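Local coordinates for protein-glutamine gamma-glutamyltransferase 2 (Pagrus major, PDB 1G0D) that catalyses calcium-dependent formation of isopeptide bonds between protein glutamine and lysine side chains, and probably also attaches other primary amines to protein glutamines, at residues R341-P345 against G382-D386; V34-Q38 against W137-M142; A603-F607 against V645-L649. All blocks are in the same frame, centred on the assembly; numbering follows the deposited sequence.

Contact 1 of 3, residues R341-P345 against G382-D386; sequences REDLP and GVKYD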
loop_
_atom_site.group_PDB
_atom_site.type_symbol
_atom_site.label_atom_id
_atom_site.label_comp_id
_atom_site.label_asym_id
_atom_site.label_seq_id
_atom_site.Cartn_x
_atom_site.Cartn_y
_atom_site.Cartn_z
ATOM N N ARG A 341 12.276 14.833 9.169
ATOM C CA ARG A 341 12.722 14.051 10.317
ATOM C C ARG A 341 13.548 14.858 11.278
ATOM O O ARG A 341 14.775 14.784 11.295
ATOM C CB ARG A 341 13.543 12.829 9.863
ATOM C CG ARG A 341 12.778 11.829 9.044
ATOM C CD ARG A 341 11.592 11.248 9.810
ATOM N NE ARG A 341 11.966 10.509 11.014
ATOM C CZ ARG A 341 12.426 9.259 11.033
ATOM N NH1 ARG A 341 12.736 8.677 12.186
ATOM N NH2 ARG A 341 12.587 8.597 9.904
ATOM N N GLU A 342 12.868 15.630 12.095
ATOM C CA GLU A 342 13.566 16.424 13.062
ATOM C C GLU A 342 14.176 15.543 14.149
ATOM O O GLU A 342 15.007 15.986 14.938
ATOM C CB GLU A 342 12.596 17.430 13.630
ATOM C CG GLU A 342 12.131 18.391 12.583
ATOM C CD GLU A 342 11.632 19.683 13.179
ATOM O OE1 GLU A 342 10.990 20.453 12.431
ATOM O OE2 GLU A 342 11.871 19.923 14.390
ATOM N N ASP A 343 13.778 14.280 14.187
ATOM C CA ASP A 343 14.328 13.371 15.185
ATOM C C ASP A 343 15.680 12.761 14.776
ATOM O O ASP A 343 16.241 11.969 15.521
ATOM C CB ASP A 343 13.319 12.250 15.493
ATOM C CG ASP A 343 12.968 11.412 14.276
ATOM O OD1 ASP A 343 12.835 11.979 13.178
ATOM O OD2 ASP A 343 12.812 10.181 14.424
ATOM N N LEU A 344 16.199 13.133 13.611
ATOM C CA LEU A 344 17.457 12.586 13.133
ATOM C C LEU A 344 18.341 13.658 12.511
ATOM O O LEU A 344 17.905 14.771 12.244
ATOM C CB LEU A 344 17.233 11.515 12.054
ATOM C CG LEU A 344 16.009 10.615 11.905
ATOM C CD1 LEU A 344 15.956 10.056 10.485
ATOM C CD2 LEU A 344 16.057 9.497 12.913
ATOM N N PRO A 345 19.610 13.328 12.267
ATOM C CA PRO A 345 20.530 14.281 11.662
ATOM C C PRO A 345 19.992 14.918 10.382
ATOM O O PRO A 345 19.026 14.433 9.776
ATOM C CB PRO A 345 21.763 13.435 11.386
ATOM C CG PRO A 345 21.729 12.446 12.441
ATOM C CD PRO A 345 20.298 12.074 12.594
ATOM N N GLY A 382 22.353 3.436 10.522
ATOM C CA GLY A 382 22.274 3.839 11.921
ATOM C C GLY A 382 21.132 4.708 12.433
ATOM O O GLY A 382 21.102 5.042 13.620
ATOM N N VAL A 383 20.184 5.062 11.574
ATOM C CA VAL A 383 19.072 5.920 11.974
ATOM C C VAL A 383 17.789 5.151 12.168
ATOM O O VAL A 383 17.580 4.132 11.519
ATOM C CB VAL A 383 18.804 7.020 10.918
ATOM C CG1 VAL A 383 19.940 7.982 10.909
ATOM C CG2 VAL A 383 18.661 6.433 9.523
ATOM N N LYS A 384 16.932 5.626 13.072
ATOM C CA LYS A 384 15.663 4.954 13.277
ATOM C C LYS A 384 14.745 5.413 12.145
ATOM O O LYS A 384 14.871 6.549 11.694
ATOM C CB LYS A 384 15.063 5.315 14.628
ATOM C CG LYS A 384 15.332 6.690 15.048
ATOM C CD LYS A 384 14.777 6.889 16.448
ATOM C CE LYS A 384 15.305 8.181 17.137
ATOM N NZ LYS A 384 14.864 9.423 16.452
ATOM N N TYR A 385 13.851 4.542 11.656
ATOM C CA TYR A 385 13.691 3.166 12.139
ATOM C C TYR A 385 13.846 2.023 11.132
ATOM O O TYR A 385 13.335 2.067 10.000
ATOM C CB TYR A 385 12.323 2.978 12.766
ATOM C CG TYR A 385 11.905 4.032 13.738
ATOM C CD1 TYR A 385 11.902 3.767 15.099
ATOM C CD2 TYR A 385 11.440 5.282 13.307
ATOM C CE1 TYR A 385 11.443 4.705 16.013
ATOM C CE2 TYR A 385 10.973 6.242 14.231
ATOM C CZ TYR A 385 10.980 5.928 15.580
ATOM O OH TYR A 385 10.506 6.808 16.509
ATOM N N ASP A 386 14.529 0.980 11.605
ATOM C CA ASP A 386 14.745 -0.269 10.875
ATOM C C ASP A 386 15.447 -0.199 9.533
ATOM O O ASP A 386 15.147 -0.965 8.618
ATOM C CB ASP A 386 13.400 -0.971 10.760
ATOM C CG ASP A 386 12.579 -0.859 12.053
ATOM O OD1 ASP A 386 13.042 -1.353 13.093
ATOM O OD2 ASP A 386 11.476 -0.279 12.053
HETATM O O HOH W 1 11.889 9.630 17.225
#

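Contact 2 of 3, residues V34-Q38 against W137-M142; sequences VRRGQ and WCRDDM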
loop_
_atom_site.group_PDB
_atom_site.type_symbol
_atom_site.label_atom_id
_atom_site.label_comp_id
_atom_site.label_asym_id
_atom_site.label_seq_id
_atom_site.Cartn_x
_atom_site.Cartn_y
_atom_site.Cartn_z
ATOM N N VAL A 34 -11.062 20.415 9.789
ATOM C CA VAL A 34 -10.024 21.396 9.533
ATOM C C VAL A 34 -8.586 20.832 9.443
ATOM O O VAL A 34 -8.354 19.742 9.917
ATOM C CB VAL A 34 -10.242 22.406 10.702
ATOM C CG1 VAL A 34 -8.961 22.676 11.493
ATOM C CG2 VAL A 34 -10.981 23.622 10.173
ATOM N N ARG A 35 -7.632 21.535 8.824
ATOM C CA ARG A 35 -6.219 21.073 8.774
ATOM C C ARG A 35 -5.378 22.063 9.625
ATOM O O ARG A 35 -5.733 23.232 9.721
ATOM C CB ARG A 35 -5.708 21.017 7.333
ATOM C CG ARG A 35 -6.573 20.137 6.443
ATOM C CD ARG A 35 -5.877 19.719 5.164
ATOM N NE ARG A 35 -6.702 18.797 4.381
ATOM C CZ ARG A 35 -6.501 17.472 4.249
ATOM N NH1 ARG A 35 -5.503 16.848 4.867
ATOM N NH2 ARG A 35 -7.295 16.763 3.455
ATOM N N ARG A 36 -4.290 21.609 10.249
ATOM C CA ARG A 36 -3.472 22.458 11.136
ATOM C C ARG A 36 -2.598 23.538 10.534
ATOM O O ARG A 36 -2.159 23.433 9.409
ATOM C CB ARG A 36 -2.595 21.587 12.041
ATOM C CG ARG A 36 -1.424 20.974 11.367
ATOM C CD ARG A 36 -0.903 19.743 12.137
ATOM N NE ARG A 36 0.428 19.325 11.658
ATOM C CZ ARG A 36 1.280 18.560 12.343
ATOM N NH1 ARG A 36 0.961 18.112 13.543
ATOM N NH2 ARG A 36 2.487 18.296 11.859
ATOM N N GLY A 37 -2.343 24.584 11.305
ATOM C CA GLY A 37 -1.503 25.663 10.827
ATOM C C GLY A 37 -2.229 26.642 9.924
ATOM O O GLY A 37 -1.638 27.623 9.472
ATOM N N GLN A 38 -3.512 26.374 9.671
ATOM C CA GLN A 38 -4.378 27.187 8.809
ATOM C C GLN A 38 -5.600 27.640 9.634
ATOM O O GLN A 38 -6.296 26.829 10.241
ATOM C CB GLN A 38 -4.815 26.335 7.618
ATOM C CG GLN A 38 -5.589 27.063 6.554
ATOM C CD GLN A 38 -6.005 26.157 5.411
ATOM O OE1 GLN A 38 -5.253 25.267 5.025
ATOM N NE2 GLN A 38 -7.215 26.376 4.864
ATOM N N TRP A 137 0.068 21.481 3.000
ATOM C CA TRP A 137 0.057 22.683 2.185
ATOM C C TRP A 137 0.515 23.883 2.996
ATOM O O TRP A 137 0.728 24.950 2.437
ATOM C CB TRP A 137 -1.325 22.986 1.693
ATOM C CG TRP A 137 -1.809 22.050 0.709
ATOM C CD1 TRP A 137 -1.605 22.099 -0.629
ATOM C CD2 TRP A 137 -2.609 20.894 0.962
ATOM N NE1 TRP A 137 -2.232 21.030 -1.246
ATOM C CE2 TRP A 137 -2.852 20.273 -0.293
ATOM C CE3 TRP A 137 -3.144 20.316 2.129
ATOM C CZ2 TRP A 137 -3.613 19.089 -0.414
ATOM C CZ3 TRP A 137 -3.900 19.127 2.002
ATOM C CH2 TRP A 137 -4.119 18.535 0.737
ATOM N N CYS A 138 0.622 23.719 4.314
ATOM C CA CYS A 138 1.056 24.785 5.203
ATOM C C CYS A 138 2.564 24.708 5.387
ATOM O O CYS A 138 3.079 23.740 5.920
ATOM C CB CYS A 138 0.384 24.627 6.542
ATOM S SG CYS A 138 1.192 25.583 7.790
ATOM N N ARG A 139 3.275 25.750 4.984
ATOM C CA ARG A 139 4.731 25.724 5.026
ATOM C C ARG A 139 5.423 25.481 6.303
ATOM O O ARG A 139 6.590 25.141 6.273
ATOM C CB ARG A 139 5.305 26.980 4.429
ATOM C CG ARG A 139 4.492 28.156 4.745
ATOM C CD ARG A 139 5.351 29.346 4.694
ATOM N NE ARG A 139 6.520 29.181 5.528
ATOM C CZ ARG A 139 7.758 29.125 5.042
ATOM N NH1 ARG A 139 7.965 29.215 3.716
ATOM N NH2 ARG A 139 8.783 29.014 5.891
ATOM N N ASP A 140 4.750 25.643 7.427
ATOM C CA ASP A 140 5.418 25.378 8.680
ATOM C C ASP A 140 5.143 23.978 9.203
ATOM O O ASP A 140 5.706 23.566 10.221
ATOM C CB ASP A 140 4.969 26.363 9.708
ATOM C CG ASP A 140 5.428 27.729 9.394
ATOM O OD1 ASP A 140 4.777 28.660 9.887
ATOM O OD2 ASP A 140 6.423 27.876 8.654
ATOM N N ASP A 141 4.270 23.243 8.522
ATOM C CA ASP A 141 3.936 21.891 8.950
ATOM C C ASP A 141 5.074 20.952 8.553
ATOM O O ASP A 141 5.655 21.088 7.462
ATOM C CB ASP A 141 2.623 21.450 8.289
ATOM C CG ASP A 141 2.019 20.216 8.943
ATOM O OD1 ASP A 141 2.779 19.315 9.365
ATOM O OD2 ASP A 141 0.776 20.139 9.030
ATOM N N MET A 142 5.396 20.001 9.427
ATOM C CA MET A 142 6.450 19.054 9.122
ATOM C C MET A 142 6.155 18.182 7.895
ATOM O O MET A 142 7.086 17.710 7.244
ATOM C CB MET A 142 6.743 18.210 10.353
ATOM C CG MET A 142 7.817 18.828 11.285
ATOM S SD MET A 142 7.949 17.850 12.813
ATOM C CE MET A 142 6.050 17.840 13.449
#

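Contact 3 of 3, residues A603-F607 against V645-L649; sequences AYVSF and VSVKL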
loop_
_atom_site.group_PDB
_atom_site.type_symbol
_atom_site.label_atom_id
_atom_site.label_comp_id
_atom_site.label_asym_id
_atom_site.label_seq_id
_atom_site.Cartn_x
_atom_site.Cartn_y
_atom_site.Cartn_z
ATOM N N ALA A 603 -24.157 -0.082 -15.039
ATOM C CA ALA A 603 -22.806 -0.540 -15.342
ATOM C C ALA A 603 -22.933 -1.991 -15.791
ATOM O O ALA A 603 -23.725 -2.762 -15.238
ATOM C CB ALA A 603 -21.920 -0.442 -14.086
ATOM N N TYR A 604 -22.124 -2.351 -16.780
ATOM C CA TYR A 604 -22.142 -3.668 -17.395
ATOM C C TYR A 604 -20.798 -4.359 -17.400
ATOM O O TYR A 604 -19.842 -3.843 -17.965
ATOM C CB TYR A 604 -22.581 -3.542 -18.847
ATOM C CG TYR A 604 -23.968 -2.991 -19.004
ATOM C CD1 TYR A 604 -24.187 -1.623 -19.101
ATOM C CD2 TYR A 604 -25.077 -3.840 -19.006
ATOM C CE1 TYR A 604 -25.484 -1.113 -19.187
ATOM C CE2 TYR A 604 -26.367 -3.345 -19.091
ATOM C CZ TYR A 604 -26.573 -1.981 -19.175
ATOM O OH TYR A 604 -27.864 -1.494 -19.202
ATOM N N VAL A 605 -20.717 -5.540 -16.808
ATOM C CA VAL A 605 -19.454 -6.257 -16.827
ATOM C C VAL A 605 -19.671 -7.606 -17.511
ATOM O O VAL A 605 -20.725 -8.215 -17.376
ATOM C CB VAL A 605 -18.872 -6.370 -15.385
ATOM C CG1 VAL A 605 -19.988 -6.442 -14.387
ATOM C CG2 VAL A 605 -17.892 -7.508 -15.297
ATOM N N SER A 606 -18.682 -8.040 -18.285
ATOM C CA SER A 606 -18.792 -9.288 -19.031
ATOM C C SER A 606 -17.452 -9.922 -19.415
ATOM O O SER A 606 -16.481 -9.220 -19.650
ATOM C CB SER A 606 -19.560 -9.010 -20.319
ATOM O OG SER A 606 -18.680 -8.872 -21.429
ATOM N N PHE A 607 -17.398 -11.249 -19.500
ATOM C CA PHE A 607 -16.169 -11.939 -19.917
ATOM C C PHE A 607 -16.495 -13.325 -20.461
ATOM O O PHE A 607 -17.641 -13.747 -20.456
ATOM C CB PHE A 607 -15.115 -11.991 -18.766
ATOM C CG PHE A 607 -15.216 -13.197 -17.846
ATOM C CD1 PHE A 607 -14.335 -14.266 -17.985
ATOM C CD2 PHE A 607 -16.129 -13.219 -16.788
ATOM C CE1 PHE A 607 -14.354 -15.337 -17.088
ATOM C CE2 PHE A 607 -16.159 -14.283 -15.884
ATOM C CZ PHE A 607 -15.260 -15.347 -16.041
ATOM N N VAL A 645 -19.983 -14.684 -19.752
ATOM C CA VAL A 645 -20.708 -14.268 -18.550
ATOM C C VAL A 645 -21.057 -12.816 -18.700
ATOM O O VAL A 645 -20.281 -12.045 -19.254
ATOM C CB VAL A 645 -19.840 -14.376 -17.312
ATOM C CG1 VAL A 645 -20.693 -14.626 -16.110
ATOM C CG2 VAL A 645 -18.852 -15.471 -17.487
ATOM N N SER A 646 -22.218 -12.420 -18.211
ATOM C CA SER A 646 -22.597 -11.020 -18.349
ATOM C C SER A 646 -23.605 -10.575 -17.322
ATOM O O SER A 646 -24.723 -11.080 -17.325
ATOM C CB SER A 646 -23.189 -10.758 -19.737
ATOM O OG SER A 646 -22.504 -11.497 -20.744
ATOM N N VAL A 647 -23.203 -9.639 -16.450
ATOM C CA VAL A 647 -24.090 -9.064 -15.422
ATOM C C VAL A 647 -24.143 -7.550 -15.601
ATOM O O VAL A 647 -23.511 -6.981 -16.517
ATOM C CB VAL A 647 -23.592 -9.249 -13.984
ATOM C CG1 VAL A 647 -24.147 -10.500 -13.406
ATOM C CG2 VAL A 647 -22.077 -9.221 -13.944
ATOM N N LYS A 648 -24.903 -6.911 -14.709
ATOM C CA LYS A 648 -25.034 -5.477 -14.699
ATOM C C LYS A 648 -25.631 -5.092 -13.379
ATOM O O LYS A 648 -26.309 -5.881 -12.751
ATOM C CB LYS A 648 -25.905 -5.003 -15.844
ATOM C CG LYS A 648 -27.102 -5.833 -16.088
ATOM C CD LYS A 648 -28.278 -5.241 -15.387
ATOM C CE LYS A 648 -29.533 -5.563 -16.146
ATOM N NZ LYS A 648 -29.362 -5.370 -17.625
ATOM N N LEU A 649 -25.369 -3.867 -12.960
ATOM C CA LEU A 649 -25.830 -3.348 -11.674
ATOM C C LEU A 649 -26.309 -1.910 -11.914
ATOM O O LEU A 649 -25.802 -1.230 -12.800
ATOM C CB LEU A 649 -24.633 -3.306 -10.712
ATOM C CG LEU A 649 -24.675 -3.580 -9.196
ATOM C CD1 LEU A 649 -23.402 -3.007 -8.560
ATOM C CD2 LEU A 649 -25.909 -2.977 -8.535
HETATM O O HOH W 2 -30.287 -2.538 -18.481
#

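Contact 1 of 3, residues R341-P345 against G382-D386
Leu344 and Val383 mark the closest backbone approach of two irregular segments, their CA atoms 7.0 Å apart: 341-345 makes a type I beta turn from Arg341 to Leu344, and 382-386 runs past it with a non-proline cis peptide bond before Tyr385. Within the turn Arg341 grips Asp343 side-on, NE to OD1 and NH1 to OD2, each carboxylate oxygen using its syn lone pair. The bond from Arg341 NH1 to Asp343 OD2 is short and straight, 2.7 Å at 166°. The same NH1 crosses to Lys384 O at 3.1 Å, arriving from above the carbonyl plane on a bent path (141°). A turn at the last torsion of Lys384, chi4 65°, brings its NZ to 3.0 Å from both Asp343 OD2, on the anti side, and Asp343 O. Leu344 spreads over this polar group: CD1 covers the centre of one guanidinium face of Arg341, and CD2 rests 3.6 Å from Lys384 CG. The ring of Tyr385 lies nearly parallel to the guanidinium, CE2 being 3.6 Å from Arg341 NH1, and a water joins its OH to Asp343 OD2. Arg341 NH2 also bonds Gln352 OE1. One carboxylate thus sits between two cationic side chains, which is likely to keep Asp343 ionised and ties the two loops together.

Contact 2 of 3, residues V34-Q38 against W137-M142
Arg36 and Asp141 carry the contact through a two-pronged salt bridge. The arginine offers its side edge: NE reaches Asp141 OD2 at 2.8 Å and 165°, and NH2 reaches Asp141 OD1 at 2.7 Å. Both oxygens lie in the guanidinium plane, yet the carboxylate is turned 40° against it, so the nitrogens meet both oxygens from above the carboxylate plane. Arg36 starts with CG lodged between backbone N and carbonyl carbon (chi1 75°) and then runs extended, which carries its head to Asp141. Both carboxylate oxygens have further donors, OD2 in the backbone N of Asn135 and OD1 in that of Val143, while Arg36 NH1 bonds Ser210 O and Ala103 O. With Arg36 cut back to an alanine, the buried Asp141 carboxylate would probably lose its cationic mate, and the carbonyls of Ser210 and Ala103 this donor. Trp137 works further along: its six-membered ring brings CZ3 over one face of the Arg35 guanidinium, 3.7 Å from NE, with the planes steeply inclined. The polar end of Arg35 is committed to His22 O and Arg23 O. Next to Arg36 in the chain, Gly37 lies in a type II beta turn from Arg35 to Gln38; a CB there would run into Cys138 SG, which lies 3.9 Å from Gly37 O and accepts from Asp140 N at 3.6 Å. The opposing segment turns too, type I from Cys138 to Asp141. Strand 33-35 is an edge strand of the N-terminal beta-sandwich, and 137-142 belongs to the link leading to helix 148-156, so this is the transglutaminase arrangement in which the sandwich is joined to the catalytic core.

Contact 3 of 3, residues A603-F607 against V645-L649
Phe607 lays its ring alongside Val645, CE2 meeting the CG2 methyl at 3.4 Å. Its CG occupies the position between backbone N and carbonyl carbon (chi1 89°), which sets the ring beside the valine; Phe665 meets the same ring from outside the pair. The next pair on this face is Val605 with Val647, side by side and pointing the same way, Val605 CG1 touching Val647 CG2 at 3.5 Å. Ala603 faces Leu649 at the far end, and Leu649 turns its side chain off toward Leu628 and Ile633. Val605, Val645, Val647 and Leu649 pack against strand 619-624, with Phe620 touching the three valines, and Val647 and Leu649 also pack against 628-634. The opposite face is more polar. Here Tyr604 lies beside Lys648, CD2 being 3.5 Å from Lys648 CB, and one water joins the two ends: it is 2.7 Å from Tyr604 OH and accepts from Lys648 NZ. Ser606 and Ser646 continue this face. The backbones run antiparallel, at 170°, in clean alternation: Ala603–Leu649, Val605–Val647 and Phe607–Val645 are hydrogen-bonded pairs with two bonds each, and Tyr604–Lys648 and Ser606–Ser646 are non-hydrogen-bonded pairs. Val645 N to Phe607 O is short at 2.6 Å. Strand 601-608 also bonds strand 588-590 through Tyr604 and Ser606. An antiparallel pair with one apolar face turned to a second sheet and one more polar face fits a sheet of the Ig-like C-terminal domain of transglutaminases.

Contacts 1 and 2 are neighbours, their centres 23 Å apart, and they touch where Glu342 OE1 lies 3.7 Å from Met142 CG; Met142 also shares a backbone hydrogen bond with Ser340. Contact 2 lies at the N-terminal sandwich's edge, whereas contact 1 belongs to the core: 341-345 lies in the connection between strand 329-339, which carries His332, and strand 350-355, which ends at Asp355. The Tyr385 side chain is about 10 Å from that of Asp355, in the triad with Cys272 and His332. Contact 3 stands apart in the C-terminal domain, its centre 51 Å from that of contact 1 and 45 Å from that of contact 2, away from the annotated sites.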